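Local coordinates for putative S41 protease (Bacteroides fragilis NCTC 9343, PDB 3K50), which is of unknown function but probably hydrolyses peptide bonds as a serine protease of family S41, at residues Trp18-Ser21 against Val22-Glu26; Phe335-Thr339 against Asp340-Leu344; Ser55-Asn58 against Gly59-Ile63; Ser358-Ala361 against Thr362-Pro366. All coordinates share one frame; numbering follows the deposited sequence. Where two conformers were deposited one is given.

Contact 1: residues Trp18-Ser21 against Val22-Glu26; sequences WIDS and VMRQE
V22 lays its CG1 methyl over one face of the W18 indole, 3.8 Å from the centroid of the six-membered ring and only 5° off its normal, a CH-pi contact one helical turn apart. V22 has two conformers, so this contact is certain for one of them only. The indole reaches this position because CG lies anti to the backbone N (chi1 -177°). Outside the helix, H337 meets W18 edge-to-face, and P338 and F335 also touch it. The second flat group, the R24 guanidinium, has D20 at its edge: NE donates to D20 OD1 at 3.0 Å, forming a salt bridge. NE comes to the syn side of OD1, tilted out of the carboxylate plane, and the two groups are turned 55° against each other. The link is made through NE, while NH2 bonds to the carbonyl O of P34. Beneath both pairs run ordinary helical bonds, V22 N to W18 O at 2.7 Å and R24 N to D20 O at 3.0 Å. On the buried flank I19 CG1 approaches the selenium of selenomethionine M23 at 4.4 Å, and both side chains pack on F48 of helix 45-52. The i to i+4 bonds are those of an alpha-helix; I19 and M23 on one flank, D20 and R24 on another, make helix 18-26 amphipathic, within the region matching the S41 N-terminal domain of this putative protease.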
loop_
_atom_site.group_PDB
_atom_site.type_symbol
_atom_site.label_atom_id
_atom_site.label_comp_id
_atom_site.label_asym_id
_atom_site.label_seq_id
_atom_site.Cartn_x
_atom_site.Cartn_y
_atom_site.Cartn_z
ATOM N N TRP A 18 18.714 -22.896 7.281
ATOM C CA TRP A 18 18.914 -21.550 6.767
ATOM C C TRP A 18 18.173 -20.411 7.495
ATOM O O TRP A 18 18.761 -19.358 7.810
ATOM C CB TRP A 18 18.491 -21.531 5.297
ATOM C CG TRP A 18 18.703 -20.217 4.588
ATOM C CD1 TRP A 18 19.866 -19.766 4.058
ATOM C CD2 TRP A 18 17.709 -19.201 4.301
ATOM N NE1 TRP A 18 19.677 -18.517 3.480
ATOM C CE2 TRP A 18 18.360 -18.163 3.605
ATOM C CE3 TRP A 18 16.353 -19.060 4.593
ATOM C CZ2 TRP A 18 17.698 -17.033 3.172
ATOM C CZ3 TRP A 18 15.691 -17.933 4.138
ATOM C CH2 TRP A 18 16.366 -16.931 3.450
ATOM N N ILE A 19 16.875 -20.604 7.715
ATOM C CA ILE A 19 16.026 -19.552 8.262
ATOM C C ILE A 19 16.520 -19.175 9.670
ATOM O O ILE A 19 16.577 -18.022 10.010
ATOM C CB ILE A 19 14.502 -19.919 8.161
ATOM C CG1 ILE A 19 13.643 -18.733 8.566
ATOM C CG2 ILE A 19 14.191 -21.132 9.019
ATOM C CD1 ILE A 19 12.197 -18.861 8.203
ATOM N N ASP A 20 16.974 -20.155 10.438
ATOM C CA ASP A 20 17.505 -19.882 11.773
ATOM C C ASP A 20 18.812 -19.100 11.683
ATOM O O ASP A 20 19.018 -18.133 12.393
ATOM C CB ASP A 20 17.812 -21.179 12.518
ATOM C CG ASP A 20 18.372 -20.924 13.916
ATOM O OD1 ASP A 20 17.594 -20.556 14.804
ATOM O OD2 ASP A 20 19.584 -21.110 14.128
ATOM N N SER A 21 19.618 -19.429 10.681
ATOM C CA SER A 21 20.904 -18.784 10.479
ATOM C C SER A 21 20.769 -17.378 9.927
ATOM O O SER A 21 21.306 -16.479 10.533
ATOM C CB SER A 21 21.813 -19.646 9.603
ATOM O OG SER A 21 21.185 -19.933 8.378
ATOM N N VAL A 22 20.058 -17.176 8.813
ATOM C CA VAL A 22 19.846 -15.853 8.285
ATOM C C VAL A 22 19.255 -14.939 9.382
ATOM O O VAL A 22 19.636 -13.784 9.462
ATOM C CB VAL A 22 18.989 -15.878 7.006
ATOM C CG1 VAL A 22 17.621 -16.468 7.294
ATOM C CG2 VAL A 22 18.874 -14.459 6.419
HETATM N N MSE A 23 18.383 -15.457 10.261
HETATM C CA MSE A 23 17.785 -14.605 11.301
HETATM C C MSE A 23 18.792 -14.273 12.408
HETATM O O MSE A 23 18.896 -13.156 12.843
HETATM C CB MSE A 23 16.526 -15.270 11.929
HETATM C CG MSE A 23 15.288 -15.168 11.041
HETATM SE SE MSE A 23 13.710 -15.957 11.920
HETATM C CE MSE A 23 13.360 -14.577 13.278
ATOM N N ARG A 24 19.533 -15.260 12.873
ATOM C CA ARG A 24 20.467 -14.993 13.962
ATOM C C ARG A 24 21.561 -13.967 13.490
ATOM O O ARG A 24 22.076 -13.213 14.289
ATOM C CB ARG A 24 20.990 -16.313 14.578
ATOM C CG ARG A 24 19.889 -16.989 15.395
ATOM C CD ARG A 24 20.276 -18.266 16.147
ATOM N NE ARG A 24 19.136 -18.928 16.807
ATOM C CZ ARG A 24 18.581 -18.562 17.960
ATOM N NH1 ARG A 24 19.028 -17.532 18.658
ATOM N NH2 ARG A 24 17.556 -19.253 18.430
ATOM N N GLN A 25 21.848 -13.901 12.189
ATOM C CA GLN A 25 22.843 -12.979 11.699
ATOM C C GLN A 25 22.250 -11.616 11.370
ATOM O O GLN A 25 22.836 -10.595 11.722
ATOM C CB GLN A 25 23.558 -13.552 10.451
ATOM C CG GLN A 25 24.509 -12.524 9.710
ATOM C CD GLN A 25 25.623 -11.863 10.586
ATOM O OE1 GLN A 25 25.886 -10.659 10.457
ATOM N NE2 GLN A 25 26.252 -12.646 11.479
ATOM N N GLU A 26 21.084 -11.595 10.722
ATOM C CA GLU A 26 20.553 -10.373 10.122
ATOM C C GLU A 26 19.382 -9.676 10.796
ATOM O O GLU A 26 19.094 -8.541 10.467
ATOM C CB GLU A 26 20.048 -10.703 8.715
ATOM C CG GLU A 26 21.013 -11.398 7.794
ATOM C CD GLU A 26 22.155 -10.524 7.316
ATOM O OE1 GLU A 26 22.129 -9.320 7.545
ATOM O OE2 GLU A 26 23.086 -11.055 6.689
#

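Contact 2: residues Phe335-Thr339 against Asp340-Leu344; sequences FVHPT and DRFIL
H337 and D340 run side by side in the same direction, with the imidazole and carboxylate planes only 10° apart, so that the two groups stack. D340 OD2 sits 3.2 Å above the imidazole plane toward the rim, and D340 CB makes a CH-pi contact with the same ring at 3.8 Å from its centroid. P338 CD occupies the opposite face, which leaves the imidazole sandwiched within its own turn. Its rotation is further fixed by T339 N, which donates to H337 ND1 at 3.0 Å. F342 meets H337 differently. The phenyl plane is inclined 38° to the imidazole, neither stacked nor edge-to-face, while H337 CB stands over the phenyl face 4.0 Å from its centroid. F342 holds CG between its backbone N and carbonyl carbon (chi1 67°), bringing the ring to H337. Backbone bonds close the hairpin behind these groups: H337 N to F342 O at 3.0 Å, then the hydrogen-bonded antiparallel pair F335 and L344. A water spans the turn, donating to H337 O at 2.6 Å and accepting from R341 N. R341 adopts a left-handed helical backbone and carries its guanidinium to a salt bridge with D68. The turn connects strands 330-336 and 342-352. F335 and L344 face helix 18-26, F342 rests on P45 of helix 45-52, and I343 bonds through its backbone to D64 of strand 62-65.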
loop_
_atom_site.group_PDB
_atom_site.type_symbol
_atom_site.label_atom_id
_atom_site.label_comp_id
_atom_site.label_asym_id
_atom_site.label_seq_id
_atom_site.Cartn_x
_atom_site.Cartn_y
_atom_site.Cartn_z
ATOM N N PHE A 335 15.204 -11.816 1.934
ATOM C CA PHE A 335 16.272 -12.786 1.874
ATOM C C PHE A 335 15.633 -13.996 1.184
ATOM O O PHE A 335 14.594 -14.475 1.624
ATOM C CB PHE A 335 16.798 -13.126 3.271
ATOM C CG PHE A 335 17.438 -11.968 3.972
ATOM C CD1 PHE A 335 16.685 -11.091 4.720
ATOM C CD2 PHE A 335 18.806 -11.743 3.850
ATOM C CE1 PHE A 335 17.300 -9.998 5.378
ATOM C CE2 PHE A 335 19.408 -10.649 4.455
ATOM C CZ PHE A 335 18.630 -9.754 5.193
ATOM N N VAL A 336 16.222 -14.448 0.089
ATOM C CA VAL A 336 15.703 -15.590 -0.688
ATOM C C VAL A 336 16.369 -16.865 -0.259
ATOM O O VAL A 336 17.602 -16.894 -0.140
ATOM C CB VAL A 336 15.931 -15.383 -2.197
ATOM C CG1 VAL A 336 15.167 -16.413 -3.005
ATOM C CG2 VAL A 336 15.462 -14.003 -2.609
ATOM N N HIS A 337 15.584 -17.915 0.022
ATOM C CA HIS A 337 16.157 -19.207 0.420
ATOM C C HIS A 337 16.987 -19.715 -0.768
ATOM O O HIS A 337 16.561 -19.551 -1.897
ATOM C CB HIS A 337 15.104 -20.252 0.741
ATOM C CG HIS A 337 15.650 -21.491 1.390
ATOM N ND1 HIS A 337 16.200 -22.533 0.671
ATOM C CD2 HIS A 337 15.700 -21.876 2.691
ATOM C CE1 HIS A 337 16.601 -23.483 1.500
ATOM N NE2 HIS A 337 16.278 -23.124 2.732
ATOM N N PRO A 338 18.153 -20.321 -0.515
ATOM C CA PRO A 338 18.976 -20.808 -1.654
ATOM C C PRO A 338 18.304 -21.811 -2.583
ATOM O O PRO A 338 18.493 -21.748 -3.787
ATOM C CB PRO A 338 20.159 -21.484 -0.974
ATOM C CG PRO A 338 20.217 -20.884 0.386
ATOM C CD PRO A 338 18.817 -20.541 0.779
ATOM N N THR A 339 17.501 -22.715 -2.035
ATOM C CA THR A 339 16.877 -23.749 -2.840
ATOM C C THR A 339 15.350 -23.935 -2.731
ATOM O O THR A 339 14.732 -24.357 -3.710
ATOM C CB THR A 339 17.534 -25.106 -2.521
ATOM O OG1 THR A 339 17.347 -25.449 -1.144
ATOM C CG2 THR A 339 19.036 -25.083 -2.803
ATOM N N ASP A 340 14.731 -23.565 -1.609
ATOM C CA ASP A 340 13.314 -23.870 -1.374
ATOM C C ASP A 340 12.322 -22.853 -1.870
ATOM O O ASP A 340 11.176 -22.857 -1.451
ATOM C CB ASP A 340 13.083 -24.115 0.116
ATOM C CG ASP A 340 13.748 -25.366 0.607
ATOM O OD1 ASP A 340 14.075 -26.247 -0.229
ATOM O OD2 ASP A 340 13.910 -25.489 1.841
ATOM N N ARG A 341 12.759 -21.933 -2.710
ATOM C CA ARG A 341 11.851 -21.003 -3.343
ATOM C C ARG A 341 10.862 -20.248 -2.411
ATOM O O ARG A 341 9.677 -20.213 -2.655
ATOM C CB ARG A 341 11.079 -21.713 -4.468
ATOM C CG ARG A 341 12.018 -22.340 -5.531
ATOM C CD ARG A 341 11.297 -22.821 -6.819
ATOM N NE ARG A 341 10.387 -21.822 -7.419
ATOM C CZ ARG A 341 10.743 -20.772 -8.176
ATOM N NH1 ARG A 341 12.022 -20.509 -8.449
ATOM N NH2 ARG A 341 9.800 -19.953 -8.654
ATOM N N PHE A 342 11.349 -19.662 -1.331
ATOM C CA PHE A 342 10.516 -18.718 -0.612
ATOM C C PHE A 342 11.401 -17.533 -0.272
ATOM O O PHE A 342 12.623 -17.595 -0.379
ATOM C CB PHE A 342 9.873 -19.310 0.640
ATOM C CG PHE A 342 10.840 -19.665 1.748
ATOM C CD1 PHE A 342 11.179 -18.742 2.724
ATOM C CD2 PHE A 342 11.324 -20.952 1.856
ATOM C CE1 PHE A 342 12.005 -19.100 3.787
ATOM C CE2 PHE A 342 12.158 -21.327 2.893
ATOM C CZ PHE A 342 12.504 -20.405 3.866
ATOM N N ILE A 343 10.747 -16.455 0.096
ATOM C CA ILE A 343 11.395 -15.206 0.480
ATOM C C ILE A 343 11.016 -14.924 1.927
ATOM O O ILE A 343 9.813 -14.985 2.272
ATOM C CB ILE A 343 10.894 -14.014 -0.335
ATOM C CG1 ILE A 343 11.122 -14.208 -1.846
ATOM C CG2 ILE A 343 11.571 -12.697 0.168
ATOM C CD1 ILE A 343 10.330 -13.243 -2.687
ATOM N N LEU A 344 12.048 -14.657 2.734
ATOM C CA LEU A 344 11.938 -14.215 4.136
ATOM C C LEU A 344 12.078 -12.705 4.130
ATOM O O LEU A 344 13.154 -12.200 3.810
ATOM C CB LEU A 344 13.049 -14.787 4.993
ATOM C CG LEU A 344 13.210 -14.253 6.443
ATOM C CD1 LEU A 344 11.861 -14.379 7.187
ATOM C CD2 LEU A 344 14.307 -14.995 7.213
HETATM O O HOH W 1 15.220 -20.767 -3.811
#

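Contact 3: residues Ser55-Asn58 against Gly59-Ile63; sequences SMDN and GFSKI
D57 receives S61 through both carboxylate oxygens: S61 N donates to OD1 at 2.9 Å, almost straight at 169°, and S61 OG donates to OD2 at 2.7 Å. Each oxygen uses its syn lone pair, so backbone and hydroxyl of one serine grip the carboxylate from the same edge. OD1 is also met by F60 N in a weak, bent bond at 3.0 Å, and water 2 approaches it at 2.8 Å while also lying close to S61 O. With CG anti to the backbone N (chi1 -157°), the carboxylate is carried to the backbone N-H groups of F60 and S61. OD2 of this buried group has, besides S61 OG, a partner outside the loop, the hydroxyl of Y27, which would probably help stabilise the charge. The phenyl ring of F60 lies on another flank, its face beneath the backbone of N58, whose N stands 3.8 Å above the ring centre. F60 CE2 also comes within 3.4 Å of M56 O. Farther out, S61 OG bonds to V347 N, and K62 pairs through its backbone with N345, so the serine that holds D57 is itself fixed to strand 342-352. G59 has positive phi. The motif is two successive inverse gamma turns, centred on D57 and N58 and closed by weak bonds, leading from helix 45-52 toward strand 62-65, which pairs antiparallel with strand 342-352.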
loop_
_atom_site.group_PDB
_atom_site.type_symbol
_atom_site.label_atom_id
_atom_site.label_comp_id
_atom_site.label_asym_id
_atom_site.label_seq_id
_atom_site.Cartn_x
_atom_site.Cartn_y
_atom_site.Cartn_z
ATOM N N SER A 55 8.866 -10.933 20.368
ATOM C CA SER A 55 7.469 -10.577 20.652
ATOM C C SER A 55 7.070 -9.229 20.094
ATOM O O SER A 55 5.893 -9.006 19.877
ATOM C CB SER A 55 7.190 -10.599 22.133
ATOM O OG SER A 55 7.478 -11.879 22.645
HETATM N N MSE A 56 8.056 -8.364 19.830
HETATM C CA MSE A 56 7.785 -7.032 19.252
HETATM C C MSE A 56 7.388 -7.141 17.802
HETATM O O MSE A 56 6.797 -6.222 17.261
HETATM C CB MSE A 56 8.999 -6.125 19.350
HETATM C CG MSE A 56 9.478 -5.799 20.794
HETATM SE SE MSE A 56 10.666 -7.080 21.525
HETATM C CE MSE A 56 12.373 -6.778 20.435
ATOM N N ASP A 57 7.675 -8.290 17.182
ATOM C CA ASP A 57 7.425 -8.492 15.737
ATOM C C ASP A 57 5.982 -8.914 15.490
ATOM O O ASP A 57 5.719 -10.081 15.326
ATOM C CB ASP A 57 8.397 -9.551 15.221
ATOM C CG ASP A 57 8.635 -9.470 13.729
ATOM O OD1 ASP A 57 7.686 -9.153 12.961
ATOM O OD2 ASP A 57 9.785 -9.754 13.347
ATOM N N ASN A 58 5.090 -7.917 15.429
ATOM C CA ASN A 58 3.653 -8.087 15.239
ATOM C C ASN A 58 3.315 -8.288 13.764
ATOM O O ASN A 58 2.672 -7.449 13.121
ATOM C CB ASN A 58 2.908 -6.869 15.800
ATOM C CG ASN A 58 1.390 -7.057 15.824
ATOM O OD1 ASN A 58 0.894 -8.154 16.039
ATOM N ND2 ASN A 58 0.655 -5.979 15.594
ATOM N N GLY A 59 3.779 -9.394 13.200
ATOM C CA GLY A 59 3.525 -9.636 11.798
ATOM C C GLY A 59 4.320 -8.767 10.859
ATOM O O GLY A 59 3.974 -8.667 9.668
ATOM N N PHE A 60 5.419 -8.184 11.338
ATOM C CA PHE A 60 6.245 -7.382 10.440
ATOM C C PHE A 60 7.051 -8.318 9.513
ATOM O O PHE A 60 6.966 -8.254 8.279
ATOM C CB PHE A 60 7.125 -6.414 11.197
ATOM C CG PHE A 60 6.410 -5.597 12.240
ATOM C CD1 PHE A 60 5.119 -5.127 12.035
ATOM C CD2 PHE A 60 7.061 -5.244 13.395
ATOM C CE1 PHE A 60 4.490 -4.386 13.000
ATOM C CE2 PHE A 60 6.436 -4.479 14.366
ATOM C CZ PHE A 60 5.164 -4.033 14.159
ATOM N N SER A 61 7.796 -9.228 10.102
ATOM C CA SER A 61 8.501 -10.224 9.326
ATOM C C SER A 61 7.523 -11.217 8.777
ATOM O O SER A 61 6.582 -11.613 9.455
ATOM C CB SER A 61 9.498 -10.954 10.217
ATOM O OG SER A 61 10.440 -10.059 10.731
ATOM N N LYS A 62 7.764 -11.692 7.555
ATOM C CA LYS A 62 6.851 -12.665 6.974
ATOM C C LYS A 62 7.453 -13.459 5.813
ATOM O O LYS A 62 8.451 -13.059 5.228
ATOM C CB LYS A 62 5.607 -11.969 6.464
ATOM C CG LYS A 62 5.837 -10.979 5.408
ATOM C CD LYS A 62 4.620 -10.047 5.304
ATOM C CE LYS A 62 4.716 -9.078 4.113
ATOM N NZ LYS A 62 4.739 -9.791 2.776
ATOM N N ILE A 63 6.819 -14.588 5.514
ATOM C CA ILE A 63 7.229 -15.475 4.423
ATOM C C ILE A 63 6.341 -15.179 3.219
ATOM O O ILE A 63 5.116 -15.053 3.348
ATOM C CB ILE A 63 7.105 -16.980 4.791
ATOM C CG1 ILE A 63 7.896 -17.340 6.068
ATOM C CG2 ILE A 63 7.474 -17.878 3.561
ATOM C CD1 ILE A 63 9.432 -17.050 6.019
HETATM O O HOH W 2 6.180 -11.366 12.226
#

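Contact 4: residues Ser358-Ala361 against Thr362-Pro366; sequences SDYA and TGFKP
Y360 overlaps F364 in an offset stack, with ring centroids 4.5 Å apart and planes inclined by 16°. The overlap is displaced toward the root of the tyrosine: F364 CE2 lies over the Y360 face, 3.5 Å from Y360 CG, while Y360 CB stands above the middle of the phenyl ring, 3.7 Å from its centroid. Y360 comes over its partner because CG sits between the backbone N and the carbonyl carbon (chi1 48°). Between the two aromatics the chain reverses. G363 N donates to Y360 O at 2.8 Å from well above the carbonyl plane, 40° out of it. T362 takes the positive-phi position of the turn, and its OG1 donates to A361 O at 2.8 Å; the same hydroxyl is bonded to K324 NZ and to a glycerol probably left from crystallisation. G363 has extended, positive-phi angles that by themselves call for glycine. Beyond the loop, F364 rests on I309 and N310 of helix 304-312, Y360 touches E306 and N310 of that helix, and F364 N bonds to T325 OG1. This is a type II beta turn flanked by stacked aromatics, on the loop leading to strand 368-369 of the S41 peptidase domain.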
loop_
_atom_site.group_PDB
_atom_site.type_symbol
_atom_site.label_atom_id
_atom_site.label_comp_id
_atom_site.label_asym_id
_atom_site.label_seq_id
_atom_site.Cartn_x
_atom_site.Cartn_y
_atom_site.Cartn_z
ATOM N N SER A 358 10.381 7.068 15.903
ATOM C CA SER A 358 9.544 6.201 15.061
ATOM C C SER A 358 8.458 5.670 15.996
ATOM O O SER A 358 8.126 4.503 16.002
ATOM C CB SER A 358 10.343 5.064 14.424
ATOM O OG SER A 358 11.104 4.307 15.349
ATOM N N ASP A 359 7.897 6.573 16.774
ATOM C CA ASP A 359 7.060 6.190 17.853
ATOM C C ASP A 359 5.549 6.189 17.456
ATOM O O ASP A 359 4.758 6.944 17.993
ATOM C CB ASP A 359 7.446 7.097 19.036
ATOM C CG ASP A 359 8.919 6.875 19.513
ATOM O OD1 ASP A 359 9.865 6.574 18.704
ATOM O OD2 ASP A 359 9.141 7.000 20.739
ATOM N N TYR A 360 5.216 5.320 16.490
ATOM C CA TYR A 360 3.879 5.113 15.961
ATOM C C TYR A 360 3.490 3.641 16.002
ATOM O O TYR A 360 2.744 3.175 15.140
ATOM C CB TYR A 360 3.725 5.642 14.505
ATOM C CG TYR A 360 4.793 5.252 13.508
ATOM C CD1 TYR A 360 5.990 5.951 13.458
ATOM C CD2 TYR A 360 4.545 4.292 12.514
ATOM C CE1 TYR A 360 6.933 5.655 12.546
ATOM C CE2 TYR A 360 5.513 3.953 11.595
ATOM C CZ TYR A 360 6.684 4.683 11.581
ATOM O OH TYR A 360 7.672 4.394 10.687
ATOM N N ALA A 361 3.924 2.942 17.049
ATOM C CA ALA A 361 3.453 1.595 17.321
ATOM C C ALA A 361 1.917 1.676 17.315
ATOM O O ALA A 361 1.341 2.648 17.766
ATOM C CB ALA A 361 3.968 1.127 18.691
ATOM N N THR A 362 1.272 0.679 16.752
ATOM C CA THR A 362 -0.202 0.593 16.602
ATOM C C THR A 362 -0.789 1.494 15.507
ATOM O O THR A 362 -1.978 1.382 15.185
ATOM C CB THR A 362 -1.045 0.741 17.959
ATOM O OG1 THR A 362 -1.343 2.113 18.248
ATOM C CG2 THR A 362 -0.343 0.062 19.146
ATOM N N GLY A 363 0.044 2.330 14.886
ATOM C CA GLY A 363 -0.367 3.130 13.748
ATOM C C GLY A 363 -0.518 4.621 13.988
ATOM O O GLY A 363 -0.569 5.091 15.144
ATOM N N PHE A 364 -0.527 5.366 12.888
ATOM C CA PHE A 364 -0.786 6.792 12.987
ATOM C C PHE A 364 -2.288 6.990 12.943
ATOM O O PHE A 364 -2.943 6.613 11.973
ATOM C CB PHE A 364 -0.182 7.572 11.825
ATOM C CG PHE A 364 1.306 7.849 11.953
ATOM C CD1 PHE A 364 1.774 8.798 12.855
ATOM C CD2 PHE A 364 2.204 7.242 11.127
ATOM C CE1 PHE A 364 3.109 9.099 12.921
ATOM C CE2 PHE A 364 3.570 7.547 11.186
ATOM C CZ PHE A 364 4.011 8.460 12.100
ATOM N N LYS A 365 -2.796 7.653 13.958
ATOM C CA LYS A 365 -4.192 8.009 14.021
ATOM C C LYS A 365 -4.489 9.133 13.032
ATOM O O LYS A 365 -3.731 10.077 12.910
ATOM C CB LYS A 365 -4.530 8.439 15.445
ATOM C CG LYS A 365 -6.005 8.604 15.677
ATOM C CD LYS A 365 -6.415 8.861 17.159
ATOM C CE LYS A 365 -6.512 10.348 17.529
ATOM N NZ LYS A 365 -7.363 10.595 18.765
ATOM N N PRO A 366 -5.592 9.055 12.321
ATOM C CA PRO A 366 -5.786 10.173 11.404
ATOM C C PRO A 366 -6.119 11.496 12.117
ATOM O O PRO A 366 -6.683 11.495 13.221
ATOM C CB PRO A 366 -7.002 9.725 10.552
ATOM C CG PRO A 366 -7.756 8.769 11.354
ATOM C CD PRO A 366 -6.685 8.047 12.227
#

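In the fold
Contacts 1, 2 and 3 form one cluster, although contact 2 lies nearly 300 residues farther along the chain. The centres of contacts 1 and 2 lie about 12 Å apart, and W18 CE3 reaches H337 CD2 at 3.5 Å, so the helix leans on the hairpin turn. I63 of contact 3 ties in both others, its CD1 lying 4.0 Å from I19 CD1 and 3.8 Å from L344 CD1. Strands 62-65 and 342-352 are sheet neighbours, joining the N-terminal segment to the S41 domain. Contact 4 stands apart: its nearest atoms are about 7 Å from contact 3 and about 16 and 18 Å from contacts 1 and 2. The side chain of T362 in contact 4 lies about 3 Å from a bound glycerol, probably from the crystallisation liquor.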